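Local structure of alternansucrase (6HVG) at residues K159-L164 / Q172-N177; N148-Y153 / N177-K182. The protein is an alternansucrase, a large glycoside hydrolase family 70 enzyme of the TIM-barrel clan, with flanking choline-binding-type repeats and a bound calcium ion. All coordinates share one frame; numbering follows the deposited sequence.

How the contacts relate
Both contacts lie in the N-terminal beta hairpins, on the same side of the chain centre and about 44 and 42 Å from it, centre to centre. Their centres are about 8 Å apart, and they share Asn-177. Along the chain the order is 148-153, 159-164, 172-177, 177-182, so contact 1 is nested inside the loop closed by contact 2. Contact 1 holds the open end of the hairpin 163-167/170-174. Contact 2 lays the loop after that hairpin against strand 150-153 of the preceding one. Probable backbone bonds tie them: Val-161 N to Tyr-153 O, and Val-181 N to Tyr-173 O. The two contacts thus join two successive hairpins, consistent with a repeat array.

Contact 1. Residues K159-L164 / Q172-N177; sequences KQVTGL and QYFDDN
This contact is the open end of a beta hairpin, strands 163-167 and 170-174, in a choline-binding-type repeat. Gly-163 faces Phe-174 through two backbone hydrogen bonds. Gly-163 N donates to Phe-174 O at 2.8 Å. In return Phe-174 N donates to Gly-163 O over 3.2 Å. The CA-H of Leu-164 also points at Gln-172 O, with CA and O 3.4 Å apart.

The side chains of Phe-174 and Tyr-173 leave the hairpin on different faces. Phe-174 is buried and sits beside Val-161. Its CB meets the carbonyl O of Val-161 at 3.3 Å, while CG1 of Val-161 reaches ring atom CD1 at 4.2 Å. Gly-163 O lies at the edge of the phenyl ring, in its plane. Tyr-153 of strand 150-153 and Ile-167 add to the packing round this ring. With CG of Tyr-173 opposite the backbone N (chi1 -174°), its ring is carried across to the partner strand, against Gly-163 and Leu-164. Gly-163 CA lies over one face, and CB of Leu-164 approaches CD2 at 4.1 Å. OD1 of Asp-175 meets the edge of the same ring in plane; that carboxylate is also salt-bridged to Arg-186.

Beyond the paired residues the chains part, and the contact thins to Thr-162 and Gln-160 at the 175-177 loop. There a single methyl, CG2 of Thr-162, rests 3.7 Å from Asp-175 O and equally close to Asp-176 O.

Contact 2. Residues N148-Y153 / N177-K182; sequences NGYFVY and NGYQVK
An offset stack of two tyrosines joins one hairpin to the loop that follows the next. The rings of Tyr-150 and Tyr-179 are nearly parallel, with planes 9° apart and centroids separated by 4.7 Å. Tyr-179 CG lies opposite the carbonyl carbon (chi1 -65°), which sets its ring against Tyr-150. The slip brings CB of Tyr-150 over the face of the Tyr-179 ring, 3.8 Å from its centroid, as a CH-pi contact. CG2 of Val-152 meets the same ring at its edge, 3.8 Å from CD1.

The backbone adds a weak bond from Gln-180 N to Phe-151 O (2.8 Å), bent to 127° at the hydrogen. A water accepts a hydrogen bond from Tyr-153 N at 2.8 Å and lies 2.6 Å from Gly-178 O, to which it probably donates. Asn-177 OD1 accepts from Tyr-179 N at 3.2 Å, forming an Asx turn.

The extended Lys-182 chain brings NZ obliquely to the Phe-151 ring, 3.9 Å from CD2, and NZ is hydrogen-bonded to Val-198 O. Strand 150-153 pairs with strand 144-147, while the loop 177-182 runs between strands 170-174 and 185-188, with Gln-180 packed on Gln-172 and Phe-174.

Contact 1. Residues K159-L164 / Q172-N177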
ATOM      1  N   LYS A 159      36.777  21.718  -9.041  1.00127.06           N
ATOM      2  CA  LYS A 159      37.746  21.367 -10.074  1.00126.48           C
ATOM      3  C   LYS A 159      37.079  20.548 -11.177  1.00120.80           C
ATOM      4  O   LYS A 159      36.358  19.597 -10.903  1.00105.86           O
ATOM      5  CB  LYS A 159      38.899  20.567  -9.460  1.00129.14           C
ATOM      6  CG  LYS A 159      40.197  20.600 -10.267  1.00125.18           C
ATOM      7  CD  LYS A 159      41.278  19.734  -9.629  1.00125.94           C
ATOM      8  CE  LYS A 159      41.559  20.144  -8.182  1.00125.84           C
ATOM      9  NZ  LYS A 159      42.775  19.510  -7.605  1.00125.24           N
ATOM     10  N   GLN A 160      37.327  20.940 -12.424  1.00120.25           N
ATOM     11  CA  GLN A 160      36.850  20.198 -13.594  1.00111.71           C
ATOM     12  C   GLN A 160      37.560  18.853 -13.666  1.00106.37           C
ATOM     13  O   GLN A 160      38.744  18.748 -13.358  1.00107.85           O
ATOM     14  CB  GLN A 160      37.121  20.984 -14.882  1.00109.94           C
ATOM     15  CG  GLN A 160      36.221  20.604 -16.044  1.00106.28           C
ATOM     16  CD  GLN A 160      36.403  21.514 -17.241  1.00104.62           C
ATOM     17  OE1 GLN A 160      35.434  21.917 -17.881  1.00104.50           O
ATOM     18  NE2 GLN A 160      37.644  21.854 -17.539  1.00104.62           N
ATOM     19  N   VAL A 161      36.833  17.829 -14.089  1.00 98.75           N
ATOM     20  CA  VAL A 161      37.340  16.467 -14.054  1.00 95.91           C
ATOM     21  C   VAL A 161      37.710  15.894 -15.427  1.00 90.91           C
ATOM     22  O   VAL A 161      36.909  15.901 -16.366  1.00 89.64           O
ATOM     23  CB  VAL A 161      36.305  15.544 -13.396  1.00 98.95           C
ATOM     24  CG1 VAL A 161      36.727  14.097 -13.530  1.00101.52           C
ATOM     25  CG2 VAL A 161      36.136  15.911 -11.933  1.00 98.73           C
ATOM     26  N   THR A 162      38.926  15.370 -15.513  1.00 88.98           N
ATOM     27  CA  THR A 162      39.396  14.633 -16.692  1.00 84.93           C
ATOM     28  C   THR A 162      39.601  13.162 -16.331  1.00 82.82           C
ATOM     29  O   THR A 162      39.620  12.810 -15.160  1.00 80.98           O
ATOM     30  CB  THR A 162      40.730  15.198 -17.229  1.00 81.82           C
ATOM     31  OG1 THR A 162      41.762  14.985 -16.258  1.00 78.15           O
ATOM     32  CG2 THR A 162      40.594  16.694 -17.565  1.00 80.52           C
ATOM     33  N   GLY A 163      39.753  12.319 -17.351  1.00 83.29           N
ATOM     34  CA  GLY A 163      40.122  10.914 -17.172  1.00 82.69           C
ATOM     35  C   GLY A 163      38.973  10.015 -16.748  1.00 81.04           C
ATOM     36  O   GLY A 163      37.833  10.454 -16.616  1.00 78.07           O
ATOM     37  N   LEU A 164      39.290   8.742 -16.539  1.00 82.38           N
ATOM     38  CA  LEU A 164      38.319   7.758 -16.078  1.00 81.41           C
ATOM     39  C   LEU A 164      37.905   8.075 -14.643  1.00 81.19           C
ATOM     40  O   LEU A 164      38.768   8.297 -13.798  1.00 83.54           O
ATOM     41  CB  LEU A 164      38.945   6.362 -16.148  1.00 82.83           C
ATOM     42  CG  LEU A 164      38.026   5.203 -15.745  1.00 85.51           C
ATOM     43  CD1 LEU A 164      37.056   4.813 -16.868  1.00 85.69           C
ATOM     44  CD2 LEU A 164      38.872   4.014 -15.304  1.00 86.69           C
ATOM     45  N   GLN A 172      32.735   6.487 -15.786  1.00 71.57           N
ATOM     46  CA  GLN A 172      32.613   7.450 -16.888  1.00 71.68           C
ATOM     47  C   GLN A 172      33.989   7.954 -17.311  1.00 74.41           C
ATOM     48  O   GLN A 172      34.967   7.751 -16.587  1.00 84.55           O
ATOM     49  CB  GLN A 172      31.746   8.639 -16.460  1.00 71.19           C
ATOM     50  CG  GLN A 172      30.350   8.268 -15.964  1.00 69.32           C
ATOM     51  CD  GLN A 172      29.454   9.480 -15.714  1.00 67.53           C
ATOM     52  OE1 GLN A 172      29.936  10.561 -15.346  1.00 65.93           O
ATOM     53  NE2 GLN A 172      28.141   9.302 -15.910  1.00 64.43           N
ATOM     54  N   TYR A 173      34.085   8.599 -18.475  1.00 72.05           N
ATOM     55  CA  TYR A 173      35.382   9.096 -18.969  1.00 71.92           C
ATOM     56  C   TYR A 173      35.247  10.504 -19.537  1.00 72.61           C
ATOM     57  O   TYR A 173      34.248  10.819 -20.174  1.00 71.25           O
ATOM     58  CB  TYR A 173      35.993   8.143 -20.023  1.00 71.53           C
ATOM     59  CG  TYR A 173      37.413   8.517 -20.468  1.00 72.97           C
ATOM     60  CD1 TYR A 173      37.616   9.444 -21.474  1.00 75.02           C
ATOM     61  CD2 TYR A 173      38.554   7.956 -19.872  1.00 73.15           C
ATOM     62  CE1 TYR A 173      38.888   9.808 -21.883  1.00 76.76           C
ATOM     63  CE2 TYR A 173      39.835   8.326 -20.278  1.00 73.57           C
ATOM     64  CZ  TYR A 173      39.987   9.257 -21.291  1.00 75.39           C
ATOM     65  OH  TYR A 173      41.214   9.680 -21.745  1.00 76.15           O
ATOM     66  N   PHE A 174      36.256  11.340 -19.273  1.00 73.69           N
ATOM     67  CA  PHE A 174      36.359  12.683 -19.830  1.00 76.98           C
ATOM     68  C   PHE A 174      37.717  12.875 -20.493  1.00 80.03           C
ATOM     69  O   PHE A 174      38.743  12.550 -19.910  1.00 83.75           O
ATOM     70  CB  PHE A 174      36.170  13.727 -18.726  1.00 79.37           C
ATOM     71  CG  PHE A 174      34.920  13.524 -17.920  1.00 78.32           C
ATOM     72  CD1 PHE A 174      34.868  12.542 -16.938  1.00 77.44           C
ATOM     73  CD2 PHE A 174      33.790  14.290 -18.158  1.00 78.53           C
ATOM     74  CE1 PHE A 174      33.708  12.321 -16.211  1.00 78.77           C
ATOM     75  CE2 PHE A 174      32.631  14.083 -17.419  1.00 80.06           C
ATOM     76  CZ  PHE A 174      32.583  13.094 -16.447  1.00 78.35           C
ATOM     77  N   ASP A 175      37.720  13.397 -21.714  1.00 84.32           N
ATOM     78  CA  ASP A 175      38.963  13.651 -22.469  1.00 88.30           C
ATOM     79  C   ASP A 175      39.736  14.792 -21.809  1.00 89.67           C
ATOM     80  O   ASP A 175      39.351  15.227 -20.722  1.00 90.89           O
ATOM     81  CB  ASP A 175      38.640  14.004 -23.932  1.00 91.26           C
ATOM     82  CG  ASP A 175      38.238  12.799 -24.770  1.00 90.92           C
ATOM     83  OD1 ASP A 175      38.853  11.723 -24.615  1.00 92.09           O
ATOM     84  OD2 ASP A 175      37.329  12.947 -25.622  1.00 90.75           O
ATOM     85  N   ASP A 176      40.813  15.268 -22.447  1.00 94.43           N
ATOM     86  CA  ASP A 176      41.657  16.355 -21.876  1.00 97.24           C
ATOM     87  C   ASP A 176      40.952  17.727 -21.686  1.00 98.30           C
ATOM     88  O   ASP A 176      41.264  18.464 -20.740  1.00 94.52           O
ATOM     89  CB  ASP A 176      42.949  16.544 -22.688  1.00 96.35           C
ATOM     90  CG  ASP A 176      43.894  15.326 -22.619  1.00 98.26           C
ATOM     91  OD1 ASP A 176      44.760  15.199 -23.510  1.00 96.31           O
ATOM     92  OD2 ASP A 176      43.792  14.493 -21.692  1.00 97.98           O
ATOM     93  N   ASN A 177      40.006  18.063 -22.563  1.00 99.86           N
ATOM     94  CA  ASN A 177      39.190  19.289 -22.391  1.00 95.68           C
ATOM     95  C   ASN A 177      38.122  19.201 -21.283  1.00 91.66           C
ATOM     96  O   ASN A 177      37.537  20.223 -20.928  1.00 91.38           O
ATOM     97  CB  ASN A 177      38.546  19.736 -23.721  1.00 95.77           C
ATOM     98  CG  ASN A 177      37.833  18.601 -24.459  1.00 97.76           C
ATOM     99  OD1 ASN A 177      37.417  17.596 -23.868  1.00 92.54           O
ATOM    100  ND2 ASN A 177      37.692  18.761 -25.766  1.00 99.70           N
TER

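Contact 2. Residues N148-Y153 / N177-K182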
ATOM      1  N   ASN A 148      28.580  23.624 -24.592  1.00 98.54           N
ATOM      2  CA  ASN A 148      28.667  23.457 -26.047  1.00101.04           C
ATOM      3  C   ASN A 148      28.254  22.072 -26.525  1.00 97.90           C
ATOM      4  O   ASN A 148      28.872  21.516 -27.428  1.00103.49           O
ATOM      5  CB  ASN A 148      30.083  23.783 -26.532  1.00101.72           C
ATOM      6  CG  ASN A 148      30.601  25.078 -25.950  1.00107.41           C
ATOM      7  OD1 ASN A 148      29.844  25.855 -25.371  1.00111.72           O
ATOM      8  ND2 ASN A 148      31.894  25.321 -26.096  1.00112.78           N
ATOM      9  N   GLY A 149      27.208  21.523 -25.919  1.00 91.26           N
ATOM     10  CA  GLY A 149      26.731  20.208 -26.283  1.00 89.12           C
ATOM     11  C   GLY A 149      27.435  19.056 -25.587  1.00 89.32           C
ATOM     12  O   GLY A 149      27.220  17.890 -25.932  1.00 90.12           O
ATOM     13  N   TYR A 150      28.243  19.354 -24.576  1.00 87.45           N
ATOM     14  CA  TYR A 150      28.981  18.303 -23.884  1.00 83.83           C
ATOM     15  C   TYR A 150      28.830  18.385 -22.380  1.00 81.84           C
ATOM     16  O   TYR A 150      28.768  19.477 -21.818  1.00 81.59           O
ATOM     17  CB  TYR A 150      30.449  18.390 -24.252  1.00 82.54           C
ATOM     18  CG  TYR A 150      30.719  18.057 -25.687  1.00 81.61           C
ATOM     19  CD1 TYR A 150      30.911  16.733 -26.089  1.00 80.47           C
ATOM     20  CD2 TYR A 150      30.791  19.057 -26.646  1.00 82.64           C
ATOM     21  CE1 TYR A 150      31.171  16.415 -27.408  1.00 81.00           C
ATOM     22  CE2 TYR A 150      31.066  18.752 -27.974  1.00 83.03           C
ATOM     23  CZ  TYR A 150      31.246  17.428 -28.345  1.00 82.93           C
ATOM     24  OH  TYR A 150      31.511  17.106 -29.648  1.00 85.04           O
ATOM     25  N   PHE A 151      28.790  17.220 -21.740  1.00 81.17           N
ATOM     26  CA  PHE A 151      28.757  17.157 -20.287  1.00 80.94           C
ATOM     27  C   PHE A 151      30.142  17.211 -19.663  1.00 84.69           C
ATOM     28  O   PHE A 151      31.051  16.472 -20.041  1.00 87.07           O
ATOM     29  CB  PHE A 151      28.020  15.928 -19.815  1.00 79.36           C
ATOM     30  CG  PHE A 151      26.536  16.039 -19.964  1.00 83.35           C
ATOM     31  CD1 PHE A 151      25.741  16.394 -18.881  1.00 83.71           C
ATOM     32  CD2 PHE A 151      25.927  15.817 -21.198  1.00 86.96           C
ATOM     33  CE1 PHE A 151      24.367  16.507 -19.018  1.00 85.60           C
ATOM     34  CE2 PHE A 151      24.549  15.927 -21.341  1.00 85.83           C
ATOM     35  CZ  PHE A 151      23.770  16.270 -20.250  1.00 85.06           C
ATOM     36  N   VAL A 152      30.283  18.139 -18.725  1.00 86.41           N
ATOM     37  CA  VAL A 152      31.445  18.276 -17.873  1.00 87.51           C
ATOM     38  C   VAL A 152      30.973  17.916 -16.457  1.00 85.22           C
ATOM     39  O   VAL A 152      29.771  17.990 -16.160  1.00 83.71           O
ATOM     40  CB  VAL A 152      31.976  19.727 -17.940  1.00 90.58           C
ATOM     41  CG1 VAL A 152      33.042  19.987 -16.893  1.00 94.25           C
ATOM     42  CG2 VAL A 152      32.542  20.015 -19.325  1.00 93.81           C
ATOM     43  N   TYR A 153      31.905  17.492 -15.603  1.00 86.52           N
ATOM     44  CA  TYR A 153      31.611  17.236 -14.192  1.00 92.47           C
ATOM     45  C   TYR A 153      32.550  18.044 -13.328  1.00 95.33           C
ATOM     46  O   TYR A 153      33.760  17.892 -13.447  1.00 91.35           O
ATOM     47  CB  TYR A 153      31.771  15.755 -13.836  1.00 94.53           C
ATOM     48  CG  TYR A 153      31.346  15.449 -12.415  1.00 96.26           C
ATOM     49  CD1 TYR A 153      29.998  15.253 -12.100  1.00 99.92           C
ATOM     50  CD2 TYR A 153      32.279  15.366 -11.386  1.00 95.64           C
ATOM     51  CE1 TYR A 153      29.596  14.965 -10.805  1.00100.83           C
ATOM     52  CE2 TYR A 153      31.894  15.090 -10.085  1.00101.00           C
ATOM     53  CZ  TYR A 153      30.554  14.883  -9.792  1.00103.06           C
ATOM     54  OH  TYR A 153      30.188  14.596  -8.486  1.00101.06           O
ATOM     55  N   ASN A 177      40.006  18.063 -22.563  1.00 99.86           N
ATOM     56  CA  ASN A 177      39.190  19.289 -22.391  1.00 95.68           C
ATOM     57  C   ASN A 177      38.122  19.201 -21.283  1.00 91.66           C
ATOM     58  O   ASN A 177      37.537  20.223 -20.928  1.00 91.38           O
ATOM     59  CB  ASN A 177      38.546  19.736 -23.721  1.00 95.77           C
ATOM     60  CG  ASN A 177      37.833  18.601 -24.459  1.00 97.76           C
ATOM     61  OD1 ASN A 177      37.417  17.596 -23.868  1.00 92.54           O
ATOM     62  ND2 ASN A 177      37.692  18.761 -25.766  1.00 99.70           N
ATOM     63  N   GLY A 178      37.871  17.997 -20.751  1.00 88.71           N
ATOM     64  CA  GLY A 178      36.941  17.794 -19.629  1.00 84.35           C
ATOM     65  C   GLY A 178      35.573  17.309 -20.071  1.00 86.34           C
ATOM     66  O   GLY A 178      34.660  17.131 -19.249  1.00 88.31           O
ATOM     67  N   TYR A 179      35.418  17.101 -21.376  1.00 89.01           N
ATOM     68  CA  TYR A 179      34.144  16.648 -21.931  1.00 85.59           C
ATOM     69  C   TYR A 179      33.956  15.162 -21.697  1.00 82.03           C
ATOM     70  O   TYR A 179      34.925  14.398 -21.636  1.00 83.25           O
ATOM     71  CB  TYR A 179      34.070  16.948 -23.432  1.00 84.42           C
ATOM     72  CG  TYR A 179      34.063  18.420 -23.790  1.00 83.55           C
ATOM     73  CD1 TYR A 179      33.627  19.389 -22.883  1.00 83.90           C
ATOM     74  CD2 TYR A 179      34.450  18.846 -25.056  1.00 84.70           C
ATOM     75  CE1 TYR A 179      33.596  20.731 -23.222  1.00 82.39           C
ATOM     76  CE2 TYR A 179      34.430  20.189 -25.402  1.00 83.81           C
ATOM     77  CZ  TYR A 179      33.998  21.123 -24.476  1.00 83.98           C
ATOM     78  OH  TYR A 179      33.962  22.461 -24.785  1.00 87.87           O
ATOM     79  N   GLN A 180      32.702  14.763 -21.567  1.00 76.88           N
ATOM     80  CA  GLN A 180      32.374  13.373 -21.333  1.00 74.21           C
ATOM     81  C   GLN A 180      32.150  12.656 -22.650  1.00 74.79           C
ATOM     82  O   GLN A 180      31.486  13.171 -23.550  1.00 74.91           O
ATOM     83  CB  GLN A 180      31.133  13.247 -20.468  1.00 70.66           C
ATOM     84  CG  GLN A 180      30.719  11.816 -20.191  1.00 69.11           C
ATOM     85  CD  GLN A 180      29.485  11.714 -19.313  1.00 69.53           C
ATOM     86  OE1 GLN A 180      29.053  12.700 -18.712  1.00 70.51           O
ATOM     87  NE2 GLN A 180      28.920  10.504 -19.213  1.00 68.41           N
ATOM     88  N   VAL A 181      32.712  11.452 -22.731  1.00 74.42           N
ATOM     89  CA  VAL A 181      32.693  10.628 -23.931  1.00 73.27           C
ATOM     90  C   VAL A 181      31.550   9.641 -23.879  1.00 69.57           C
ATOM     91  O   VAL A 181      31.365   8.978 -22.888  1.00 64.84           O
ATOM     92  CB  VAL A 181      34.008   9.849 -24.076  1.00 74.66           C
ATOM     93  CG1 VAL A 181      34.004   9.009 -25.334  1.00 75.20           C
ATOM     94  CG2 VAL A 181      35.188  10.810 -24.101  1.00 76.44           C
ATOM     95  N   LYS A 182      30.799   9.554 -24.970  1.00 70.41           N
ATOM     96  CA  LYS A 182      29.674   8.650 -25.090  1.00 69.39           C
ATOM     97  C   LYS A 182      29.701   7.934 -26.431  1.00 69.72           C
ATOM     98  O   LYS A 182      29.999   8.522 -27.474  1.00 70.10           O
ATOM     99  CB  LYS A 182      28.378   9.414 -24.955  1.00 70.13           C
ATOM    100  CG  LYS A 182      28.099   9.840 -23.545  1.00 72.73           C
ATOM    101  CD  LYS A 182      26.807  10.622 -23.433  1.00 75.68           C
ATOM    102  CE  LYS A 182      26.694  11.334 -22.087  1.00 76.68           C
ATOM    103  NZ  LYS A 182      25.408  12.074 -22.004  1.00 75.72           N
TER
HETATM  104  O   HOH W   1      34.502  16.974 -16.624  1.00 64.30           O